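Local coordinates for protein tRNA (guanine-N(1)-)-methyltransferase (Corynebacterium diphtheriae, PDB 7KFF) that probably transfers a methyl group from S-adenosylmethionine to the N1 position of guanine 37, beside the anticodon, in tRNA, at residues 137-142 / 160-165; 130-135 / 183-188; 21-26 / 198-203. All blocks are in the same frame, centred on the assembly; numbering follows the deposited sequence.

Contact 1: 137-142 / 160-165; sequences LLLVPT and EHIVFA. With SAH (S-adenosyl-L-homocysteine), chain C.
Leu139 and Phe164 run alongside each other in the same direction, on one face of two parallel neighbouring strands. In both, CG stands opposite the carbonyl carbon (chi1 -64° in Leu139), which keeps the leucine beside the ring. Leu139 CD1 meets the ring obliquely, 3.7 Å from Phe164 CE2. The same methyl also touches Ile162 CG2, the leucine and isoleucine running aslant to each other, so CD1 contacts both Ile162 and Phe164, two residues apart on the partner strand. Leu137 belongs to the same face and touches Ile162 more loosely.

On the other face Leu138 does the work. Its CG stands opposite the backbone N (chi1 176°), and chi1 and chi2 together bring CD1 over the neighbouring strand: it lies 3.5 Å from Val163 O and 3.8 Å from Val163 CG1, and also reaches Ala165 CB. Between the two faces the backbones are joined in regular parallel fashion: Leu137 N to His161 O, Val163 N to Leu137 O, Leu139 N to Val163 O (2.8 Å, N-H...O 166°) and Ala165 N to Leu139 O.

At the C-terminal end the ladder gives way to ligand. Pro141 has no N-H to continue it; its CD lies 3.4 Å from Ala165 O. A water donates to both Pro141 O and Ala165 O and also hydrogen-bonds with SAH O2', which itself donates to Pro141 O at 3.0 Å. Pro141 CB packs against the adenine, 3.5 Å from SAH N3. The pair forms the core of the parallel sheet, and its cofactor-facing end is consistent with the knotted SPOUT fold of this family.

Contact 2: 130-135 / 183-188; sequences VAEADK and TYRVRE
Arg185 reaches across to the end of the 130-135 turn and takes hold of the Lys135 carbonyl with two nitrogens. NH2 donates to Lys135 O at 2.8 Å and NE to the same oxygen at 3.1 Å, a side-on grip on one atom. Lys135 O lies in the guanidinium plane, but the two N-H groups meet it differently: NH2 comes almost straight onto the carbonyl, whereas NE stands 36° above the carbonyl plane. The bend at chi3 (-67°) turns the guanidinium to this edge-on approach, and NH2 has a second, charged partner in Glu159.

Among the charged side chains, Lys135 NZ pairs with Glu132 OE2 at 2.6 Å, a salt bridge within the turn that arrives on the syn side of the carboxylate. NZ also donates to Lys181 O. The Glu132 and Arg185 chains pass one another running opposite ways, without their charged atoms meeting; Glu132 OE1 instead lies 3.6 Å from Arg185 CG.

Van der Waals packing fills in the rest. The Lys135 chain, extended beyond CG, runs along the backbone of the other segment, with CB 3.5 Å from Thr183 O and CD against Tyr184 C. Arg185 CD rests on Glu132 O at 3.2 Å.

The contact lies at the protein surface. The 3-10 turn 132-134 leads through Lys135 into strand 137-141, and Arg185 opens the adjacent strand 185-190, its backbone already bonded to Pro136 and Leu138. On the far side Tyr184 turns inward against helix 79-90, its hydroxyl hydrogen-bonded to Leu86 O, while Val186 packs on helix 174-180.

Contact 3: 21-26 / 198-203; sequences VITIFP and GGEVAV. With SAH (S-adenosyl-L-homocysteine), chain C.
An ST turn at the C-terminal end of strand 17-23 faces the first turn of helix 200-211 here. Thr23 OG1 accepts from Phe25 N at 2.8 Å, closing the ST turn, and donates its own proton to Glu200 OE2 at 2.6 Å. A chi1 of 169° puts OG1 beside the carbonyl carbon, where both Phe25 N and the Glu200 carboxylate can meet it.

The hydroxyl lands on the anti lone pair of OE2. A water donates to OE2 too, at 2.7 Å, and accepts from Ile24 N, adding a second link between turn and carboxylate. OE1 is held by a salt bridge to Arg168, so both carboxylate oxygens of this buried group are engaged. OE2 lies near the plane of the Phe25 ring, at its edge, 4.2 Å from CD2.

One helical turn on, Val203 CG1 and Val21 CG2 meet tip to tip at 3.9 Å, an apolar contact between helix and sheet. Another side of the segment faces the cofactor: Gly198 CA comes within 3.3 Å of SAH O4', and Ala202 CB packs near the adenine. A glycine-rich loop running into a helix beside the cofactor is consistent with the knotted cofactor-binding region of the SPOUT fold.

All three contacts draw on one parallel sheet, with strand order 46-52, 17-23, 161-165, 137-141, 185-190, 146-147. Contact 1 is the central pair, with contact 2 at the start of the next strand on one flank and contact 3 on the other. The centres of contacts 1 and 2 are about 10 Å apart, those of 1 and 3 about 11 Å, and those of 2 and 3 about 21 Å. Along the chain contact 3 spans the longest interval, enclosing contact 2, which in turn encloses contact 1. Phe164 packs on Val203, and the SAH pocket takes Pro141 and Thr142 from contact 1 and Gly198, Gly199 and Ala202 from contact 3; contact 2 lies at the surface.

Contact 1: 137-142 / 160-165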
loop_
_atom_site.group_PDB
_atom_site.type_symbol
_atom_site.label_atom_id
_atom_site.label_comp_id
_atom_site.label_asym_id
_atom_site.label_seq_id
_atom_site.Cartn_x
_atom_site.Cartn_y
_atom_site.Cartn_z
ATOM N N LEU A 137 14.777 8.316 -12.116
ATOM C CA LEU A 137 14.303 8.258 -10.741
ATOM C C LEU A 137 14.426 6.827 -10.231
ATOM O O LEU A 137 13.962 5.894 -10.893
ATOM C CB LEU A 137 12.836 8.686 -10.669
ATOM C CG LEU A 137 12.168 8.679 -9.294
ATOM C CD1 LEU A 137 12.817 9.686 -8.362
ATOM C CD2 LEU A 137 10.681 8.970 -9.426
ATOM N N LEU A 138 15.053 6.657 -9.062
ATOM C CA LEU A 138 15.121 5.386 -8.355
ATOM C C LEU A 138 14.239 5.455 -7.122
ATOM O O LEU A 138 14.471 6.288 -6.232
ATOM C CB LEU A 138 16.554 5.057 -7.951
ATOM C CG LEU A 138 16.734 3.794 -7.119
ATOM C CD1 LEU A 138 16.340 2.559 -7.918
ATOM C CD2 LEU A 138 18.148 3.651 -6.595
ATOM N N LEU A 139 13.223 4.595 -7.087
ATOM C CA LEU A 139 12.350 4.461 -5.926
ATOM C C LEU A 139 12.745 3.215 -5.138
ATOM O O LEU A 139 12.870 2.124 -5.703
ATOM C CB LEU A 139 10.885 4.397 -6.330
ATOM C CG LEU A 139 10.393 5.674 -7.000
ATOM C CD1 LEU A 139 8.929 5.546 -7.340
ATOM C CD2 LEU A 139 10.627 6.913 -6.158
ATOM N N VAL A 140 12.963 3.402 -3.845
ATOM C CA VAL A 140 13.389 2.348 -2.937
ATOM C C VAL A 140 12.329 2.213 -1.858
ATOM O O VAL A 140 12.301 2.994 -0.899
ATOM C CB VAL A 140 14.763 2.657 -2.310
ATOM C CG1 VAL A 140 15.185 1.486 -1.433
ATOM C CG2 VAL A 140 15.815 2.980 -3.375
ATOM N N PRO A 141 11.423 1.246 -1.979
ATOM C CA PRO A 141 10.416 1.061 -0.934
ATOM C C PRO A 141 11.075 0.690 0.387
ATOM O O PRO A 141 11.954 -0.171 0.454
ATOM C CB PRO A 141 9.547 -0.070 -1.484
ATOM C CG PRO A 141 9.714 0.010 -2.968
ATOM C CD PRO A 141 11.147 0.424 -3.181
ATOM N N THR A 142 10.639 1.361 1.454
ATOM C CA THR A 142 11.097 1.033 2.785
ATOM C C THR A 142 10.121 1.646 3.770
ATOM O O THR A 142 9.646 2.777 3.542
ATOM C CB THR A 142 12.503 1.550 3.078
ATOM O OG1 THR A 142 12.654 1.591 4.491
ATOM C CG2 THR A 142 12.771 2.905 2.507
ATOM N N GLU A 160 9.986 9.958 -17.223
ATOM C CA GLU A 160 10.182 9.082 -18.367
ATOM C C GLU A 160 10.659 7.693 -17.967
ATOM O O GLU A 160 10.398 6.727 -18.693
ATOM C CB GLU A 160 11.226 9.677 -19.301
ATOM C CG GLU A 160 10.880 11.031 -19.844
ATOM C CD GLU A 160 11.961 11.558 -20.768
ATOM O OE1 GLU A 160 11.889 12.743 -21.141
ATOM O OE2 GLU A 160 12.881 10.788 -21.121
ATOM N N HIS A 161 11.392 7.579 -16.860
ATOM C CA HIS A 161 12.029 6.328 -16.461
ATOM C C HIS A 161 12.070 6.263 -14.946
ATOM O O HIS A 161 12.741 7.092 -14.307
ATOM C CB HIS A 161 13.456 6.252 -17.012
ATOM C CG HIS A 161 14.076 4.903 -16.880
ATOM N ND1 HIS A 161 15.429 4.686 -17.006
ATOM C CD2 HIS A 161 13.521 3.692 -16.641
ATOM C CE1 HIS A 161 15.677 3.397 -16.868
ATOM N NE2 HIS A 161 14.540 2.773 -16.632
ATOM N N ILE A 162 11.371 5.274 -14.395
ATOM C CA ILE A 162 11.395 4.967 -12.974
ATOM C C ILE A 162 11.950 3.561 -12.797
ATOM O O ILE A 162 11.462 2.611 -13.418
ATOM C CB ILE A 162 10.014 5.108 -12.310
ATOM C CG1 ILE A 162 9.390 6.473 -12.593
ATOM C CG2 ILE A 162 10.170 4.877 -10.809
ATOM C CD1 ILE A 162 7.996 6.660 -11.997
ATOM N N VAL A 163 12.967 3.436 -11.951
ATOM C CA VAL A 163 13.545 2.163 -11.541
ATOM C C VAL A 163 13.150 1.931 -10.093
ATOM O O VAL A 163 13.167 2.868 -9.280
ATOM C CB VAL A 163 15.075 2.179 -11.736
ATOM C CG1 VAL A 163 15.684 0.873 -11.279
ATOM C CG2 VAL A 163 15.415 2.459 -13.210
ATOM N N PHE A 164 12.793 0.698 -9.776
ATOM C CA PHE A 164 12.451 0.277 -8.424
ATOM C C PHE A 164 13.432 -0.774 -7.925
ATOM O O PHE A 164 13.663 -1.770 -8.607
ATOM C CB PHE A 164 11.052 -0.334 -8.371
ATOM C CG PHE A 164 9.941 0.604 -8.723
ATOM C CD1 PHE A 164 9.566 0.766 -10.039
ATOM C CD2 PHE A 164 9.206 1.237 -7.739
ATOM C CE1 PHE A 164 8.490 1.577 -10.376
ATOM C CE2 PHE A 164 8.130 2.041 -8.065
ATOM C CZ PHE A 164 7.770 2.208 -9.390
ATOM N N ALA A 165 13.979 -0.568 -6.729
ATOM C CA ALA A 165 14.856 -1.533 -6.066
ATOM C C ALA A 165 14.068 -2.186 -4.939
ATOM O O ALA A 165 13.782 -1.540 -3.933
ATOM C CB ALA A 165 16.107 -0.847 -5.522
HETATM N N SAH C . 13.363 -4.579 9.682
HETATM C CA SAH C . 12.730 -3.726 8.696
HETATM C CB SAH C . 11.845 -4.616 7.853
HETATM C CG SAH C . 12.189 -4.663 6.375
HETATM S SD SAH C . 10.720 -5.344 5.630
HETATM C C SAH C . 11.870 -2.622 9.287
HETATM O O SAH C . 10.888 -2.884 9.979
HETATM O OXT SAH C . 12.129 -1.442 9.055
HETATM C "C5'" SAH C . 11.463 -5.892 4.099
HETATM C "C4'" SAH C . 11.232 -4.963 2.924
HETATM O "O4'" SAH C . 9.841 -4.836 2.634
HETATM C "C3'" SAH C . 11.741 -3.519 3.054
HETATM O "O3'" SAH C . 13.111 -3.443 2.893
HETATM C "C2'" SAH C . 10.923 -2.833 1.960
HETATM O "O2'" SAH C . 11.452 -3.100 0.684
HETATM C "C1'" SAH C . 9.597 -3.550 2.089
HETATM N N9 SAH C . 8.659 -2.853 2.989
HETATM C C8 SAH C . 8.216 -3.270 4.224
HETATM N N7 SAH C . 7.308 -2.393 4.687
HETATM C C5 SAH C . 7.181 -1.400 3.763
HETATM C C6 SAH C . 6.408 -0.249 3.710
HETATM N N6 SAH C . 5.567 0.138 4.691
HETATM N N1 SAH C . 6.513 0.555 2.598
HETATM C C2 SAH C . 7.349 0.209 1.564
HETATM N N3 SAH C . 8.104 -0.925 1.597
HETATM C C4 SAH C . 8.012 -1.699 2.686
HETATM O O HOH W 1 13.512 -1.667 -1.156
#

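Contact 2: 130-135 / 183-188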
loop_
_atom_site.group_PDB
_atom_site.type_symbol
_atom_site.label_atom_id
_atom_site.label_comp_id
_atom_site.label_asym_id
_atom_site.label_seq_id
_atom_site.Cartn_x
_atom_site.Cartn_y
_atom_site.Cartn_z
ATOM N N VAL A 130 26.170 14.138 -15.205
ATOM C CA VAL A 130 24.778 14.299 -15.604
ATOM C C VAL A 130 24.082 15.270 -14.653
ATOM O O VAL A 130 24.259 15.192 -13.436
ATOM C CB VAL A 130 24.044 12.941 -15.641
ATOM C CG1 VAL A 130 22.583 13.132 -16.034
ATOM C CG2 VAL A 130 24.738 11.978 -16.599
ATOM N N ALA A 131 23.295 16.190 -15.209
ATOM C CA ALA A 131 22.484 17.070 -14.380
ATOM C C ALA A 131 21.421 16.249 -13.662
ATOM O O ALA A 131 20.948 15.231 -14.173
ATOM C CB ALA A 131 21.800 18.128 -15.240
ATOM N N GLU A 132 21.040 16.702 -12.464
ATOM C CA GLU A 132 20.101 15.928 -11.657
ATOM C C GLU A 132 18.835 15.621 -12.443
ATOM O O GLU A 132 18.337 14.489 -12.430
ATOM C CB GLU A 132 19.727 16.686 -10.381
ATOM C CG GLU A 132 20.757 16.658 -9.295
ATOM C CD GLU A 132 21.132 15.253 -8.900
ATOM O OE1 GLU A 132 20.258 14.510 -8.387
ATOM O OE2 GLU A 132 22.302 14.892 -9.127
ATOM N N ALA A 133 18.288 16.630 -13.125
ATOM C CA ALA A 133 16.999 16.452 -13.781
ATOM C C ALA A 133 17.058 15.384 -14.861
ATOM O O ALA A 133 16.035 14.766 -15.175
ATOM C CB ALA A 133 16.529 17.777 -14.383
ATOM N N ASP A 134 18.239 15.151 -15.430
ATOM C CA ASP A 134 18.422 14.161 -16.481
ATOM C C ASP A 134 18.659 12.759 -15.945
ATOM O O ASP A 134 18.652 11.807 -16.730
ATOM C CB ASP A 134 19.618 14.559 -17.351
ATOM C CG ASP A 134 19.368 15.822 -18.140
ATOM O OD1 ASP A 134 18.247 15.965 -18.670
ATOM O OD2 ASP A 134 20.285 16.671 -18.229
ATOM N N LYS A 135 18.890 12.608 -14.656
ATOM C CA LYS A 135 19.040 11.277 -14.106
ATOM C C LYS A 135 17.675 10.605 -14.002
ATOM O O LYS A 135 16.674 11.267 -13.749
ATOM C CB LYS A 135 19.643 11.359 -12.710
ATOM C CG LYS A 135 21.068 11.885 -12.663
ATOM C CD LYS A 135 21.584 11.967 -11.237
ATOM C CE LYS A 135 23.031 12.431 -11.208
ATOM N NZ LYS A 135 23.511 12.660 -9.819
ATOM N N THR A 183 24.023 8.206 -10.002
ATOM C CA THR A 183 23.385 7.818 -11.251
ATOM C C THR A 183 21.917 8.180 -11.317
ATOM O O THR A 183 21.384 8.385 -12.411
ATOM C CB THR A 183 23.518 6.296 -11.424
ATOM O OG1 THR A 183 24.911 5.955 -11.395
ATOM C CG2 THR A 183 22.911 5.821 -12.726
ATOM N N TYR A 184 21.257 8.230 -10.174
ATOM C CA TYR A 184 19.819 8.400 -10.096
ATOM C C TYR A 184 19.480 9.562 -9.171
ATOM O O TYR A 184 20.234 9.889 -8.256
ATOM C CB TYR A 184 19.187 7.168 -9.447
ATOM C CG TYR A 184 19.262 5.864 -10.217
ATOM C CD1 TYR A 184 18.230 5.489 -11.050
ATOM C CD2 TYR A 184 20.340 4.986 -10.053
ATOM C CE1 TYR A 184 18.254 4.303 -11.727
ATOM C CE2 TYR A 184 20.388 3.792 -10.737
ATOM C CZ TYR A 184 19.318 3.461 -11.576
ATOM O OH TYR A 184 19.278 2.284 -12.274
ATOM N N ARG A 185 18.282 10.137 -9.368
ATOM C CA ARG A 185 17.594 10.835 -8.283
ATOM C C ARG A 185 16.957 9.767 -7.406
ATOM O O ARG A 185 16.195 8.949 -7.920
ATOM C CB ARG A 185 16.543 11.774 -8.859
ATOM C CG ARG A 185 17.140 13.035 -9.500
ATOM C CD ARG A 185 16.090 13.851 -10.295
ATOM N NE ARG A 185 15.644 13.106 -11.465
ATOM C CZ ARG A 185 14.402 12.695 -11.705
ATOM N NH1 ARG A 185 13.405 12.980 -10.877
ATOM N NH2 ARG A 185 14.149 11.983 -12.791
ATOM N N VAL A 186 17.293 9.723 -6.115
ATOM C CA VAL A 186 16.929 8.603 -5.250
ATOM C C VAL A 186 15.879 9.052 -4.244
ATOM O O VAL A 186 16.047 10.083 -3.585
ATOM C CB VAL A 186 18.156 8.020 -4.529
ATOM C CG1 VAL A 186 17.772 6.855 -3.640
ATOM C CG2 VAL A 186 19.201 7.597 -5.544
ATOM N N ARG A 187 14.818 8.257 -4.105
ATOM C CA ARG A 187 13.792 8.478 -3.097
ATOM C C ARG A 187 13.497 7.165 -2.385
ATOM O O ARG A 187 13.100 6.181 -3.014
ATOM C CB ARG A 187 12.524 9.041 -3.744
ATOM C CG ARG A 187 11.306 8.976 -2.865
ATOM C CD ARG A 187 11.306 9.954 -1.637
ATOM N NE ARG A 187 10.070 9.709 -0.904
ATOM C CZ ARG A 187 8.896 10.255 -1.196
ATOM N NH1 ARG A 187 7.800 9.877 -0.571
ATOM N NH2 ARG A 187 8.833 11.198 -2.112
ATOM N N GLU A 188 13.654 7.156 -1.078
ATOM C CA GLU A 188 13.150 6.094 -0.215
ATOM C C GLU A 188 11.706 6.417 0.133
ATOM O O GLU A 188 11.389 7.561 0.463
ATOM C CB GLU A 188 13.989 6.014 1.062
ATOM C CG GLU A 188 15.400 5.434 0.823
ATOM C CD GLU A 188 16.328 5.579 2.011
ATOM O OE1 GLU A 188 16.589 6.723 2.442
ATOM O OE2 GLU A 188 16.817 4.553 2.517
HETATM O O HOH W 2 21.054 12.415 -6.968
#

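Contact 3: 21-26 / 198-203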
loop_
_atom_site.group_PDB
_atom_site.type_symbol
_atom_site.label_atom_id
_atom_site.label_comp_id
_atom_site.label_asym_id
_atom_site.label_seq_id
_atom_site.Cartn_x
_atom_site.Cartn_y
_atom_site.Cartn_z
ATOM N N VAL A 21 11.967 -2.859 -12.766
ATOM C CA VAL A 21 11.864 -3.361 -11.401
ATOM C C VAL A 21 12.939 -4.416 -11.200
ATOM O O VAL A 21 13.032 -5.359 -11.991
ATOM C CB VAL A 21 10.479 -3.975 -11.133
ATOM C CG1 VAL A 21 10.352 -4.380 -9.668
ATOM C CG2 VAL A 21 9.378 -3.040 -11.533
ATOM N N ILE A 22 13.730 -4.279 -10.138
ATOM C CA ILE A 22 14.780 -5.237 -9.801
ATOM C C ILE A 22 14.360 -5.963 -8.529
ATOM O O ILE A 22 14.058 -5.322 -7.513
ATOM C CB ILE A 22 16.146 -4.557 -9.622
ATOM C CG1 ILE A 22 16.504 -3.716 -10.848
ATOM C CG2 ILE A 22 17.219 -5.605 -9.355
ATOM C CD1 ILE A 22 17.627 -2.727 -10.614
ATOM N N THR A 23 14.324 -7.293 -8.592
ATOM C CA THR A 23 13.674 -8.098 -7.569
ATOM C C THR A 23 14.198 -9.528 -7.602
ATOM O O THR A 23 14.581 -10.040 -8.652
ATOM C CB THR A 23 12.149 -8.092 -7.823
ATOM O OG1 THR A 23 11.512 -9.075 -6.995
ATOM C CG2 THR A 23 11.829 -8.435 -9.295
ATOM N N ILE A 24 14.143 -10.203 -6.451
ATOM C CA ILE A 24 14.375 -11.650 -6.453
ATOM C C ILE A 24 13.106 -12.466 -6.729
ATOM O O ILE A 24 13.183 -13.701 -6.818
ATOM C CB ILE A 24 15.077 -12.155 -5.172
ATOM C CG1 ILE A 24 14.238 -11.876 -3.934
ATOM C CG2 ILE A 24 16.494 -11.585 -5.084
ATOM C CD1 ILE A 24 14.698 -12.631 -2.707
ATOM N N PHE A 25 11.953 -11.818 -6.896
ATOM C CA PHE A 25 10.692 -12.484 -7.236
ATOM C C PHE A 25 10.052 -11.787 -8.431
ATOM O O PHE A 25 8.997 -11.138 -8.305
ATOM C CB PHE A 25 9.714 -12.480 -6.058
ATOM C CG PHE A 25 10.189 -13.279 -4.882
ATOM C CD1 PHE A 25 10.224 -14.657 -4.947
ATOM C CD2 PHE A 25 10.608 -12.655 -3.719
ATOM C CE1 PHE A 25 10.670 -15.400 -3.871
ATOM C CE2 PHE A 25 11.038 -13.392 -2.621
ATOM C CZ PHE A 25 11.081 -14.782 -2.717
ATOM N N PRO A 26 10.630 -11.956 -9.626
ATOM C CA PRO A 26 10.029 -11.312 -10.808
ATOM C C PRO A 26 8.549 -11.605 -11.002
ATOM O O PRO A 26 7.800 -10.744 -11.482
ATOM C CB PRO A 26 10.847 -11.866 -11.979
ATOM C CG PRO A 26 12.078 -12.404 -11.389
ATOM C CD PRO A 26 11.884 -12.667 -9.937
ATOM N N GLY A 198 8.103 -7.588 1.517
ATOM C CA GLY A 198 9.035 -7.182 0.488
ATOM C C GLY A 198 8.564 -5.920 -0.198
ATOM O O GLY A 198 7.411 -5.506 -0.067
ATOM N N GLY A 199 9.471 -5.326 -0.954
ATOM C CA GLY A 199 9.145 -4.127 -1.706
ATOM C C GLY A 199 8.323 -4.326 -2.960
ATOM O O GLY A 199 7.770 -3.345 -3.472
ATOM N N GLU A 200 8.200 -5.562 -3.453
ATOM C CA GLU A 200 7.477 -5.804 -4.704
ATOM C C GLU A 200 6.035 -5.294 -4.660
ATOM O O GLU A 200 5.567 -4.657 -5.612
ATOM C CB GLU A 200 7.492 -7.290 -5.029
ATOM C CG GLU A 200 8.890 -7.847 -5.391
ATOM C CD GLU A 200 9.835 -8.144 -4.228
ATOM O OE1 GLU A 200 9.477 -7.974 -3.040
ATOM O OE2 GLU A 200 10.966 -8.564 -4.537
ATOM N N VAL A 201 5.312 -5.581 -3.577
ATOM C CA VAL A 201 3.923 -5.134 -3.510
ATOM C C VAL A 201 3.850 -3.616 -3.478
ATOM O O VAL A 201 2.907 -3.024 -4.015
ATOM C CB VAL A 201 3.160 -5.788 -2.344
ATOM C CG1 VAL A 201 3.590 -5.239 -0.984
ATOM C CG2 VAL A 201 1.670 -5.628 -2.530
ATOM N N ALA A 202 4.836 -2.963 -2.869
ATOM C CA ALA A 202 4.851 -1.505 -2.869
ATOM C C ALA A 202 5.071 -0.950 -4.269
ATOM O O ALA A 202 4.528 0.109 -4.595
ATOM C CB ALA A 202 5.936 -1.010 -1.921
ATOM N N VAL A 203 5.829 -1.663 -5.121
ATOM C CA VAL A 203 5.941 -1.277 -6.525
ATOM C C VAL A 203 4.571 -1.307 -7.191
ATOM O O VAL A 203 4.193 -0.385 -7.917
ATOM C CB VAL A 203 6.941 -2.181 -7.260
ATOM C CG1 VAL A 203 6.950 -1.809 -8.735
ATOM C CG2 VAL A 203 8.323 -2.050 -6.627
HETATM N N SAH C . 13.363 -4.579 9.682
HETATM C CA SAH C . 12.730 -3.726 8.696
HETATM C CB SAH C . 11.845 -4.616 7.853
HETATM C CG SAH C . 12.189 -4.663 6.375
HETATM S SD SAH C . 10.720 -5.344 5.630
HETATM C C SAH C . 11.870 -2.622 9.287
HETATM O O SAH C . 10.888 -2.884 9.979
HETATM O OXT SAH C . 12.129 -1.442 9.055
HETATM C "C5'" SAH C . 11.463 -5.892 4.099
HETATM C "C4'" SAH C . 11.232 -4.963 2.924
HETATM O "O4'" SAH C . 9.841 -4.836 2.634
HETATM C "C3'" SAH C . 11.741 -3.519 3.054
HETATM O "O3'" SAH C . 13.111 -3.443 2.893
HETATM C "C2'" SAH C . 10.923 -2.833 1.960
HETATM O "O2'" SAH C . 11.452 -3.100 0.684
HETATM C "C1'" SAH C . 9.597 -3.550 2.089
HETATM N N9 SAH C . 8.659 -2.853 2.989
HETATM C C8 SAH C . 8.216 -3.270 4.224
HETATM N N7 SAH C . 7.308 -2.393 4.687
HETATM C C5 SAH C . 7.181 -1.400 3.763
HETATM C C6 SAH C . 6.408 -0.249 3.710
HETATM N N6 SAH C . 5.567 0.138 4.691
HETATM N N1 SAH C . 6.513 0.555 2.598
HETATM C C2 SAH C . 7.349 0.209 1.564
HETATM N N3 SAH C . 8.104 -0.925 1.597
HETATM C C4 SAH C . 8.012 -1.699 2.686
HETATM O O HOH W 3 13.667 -8.464 -4.104
#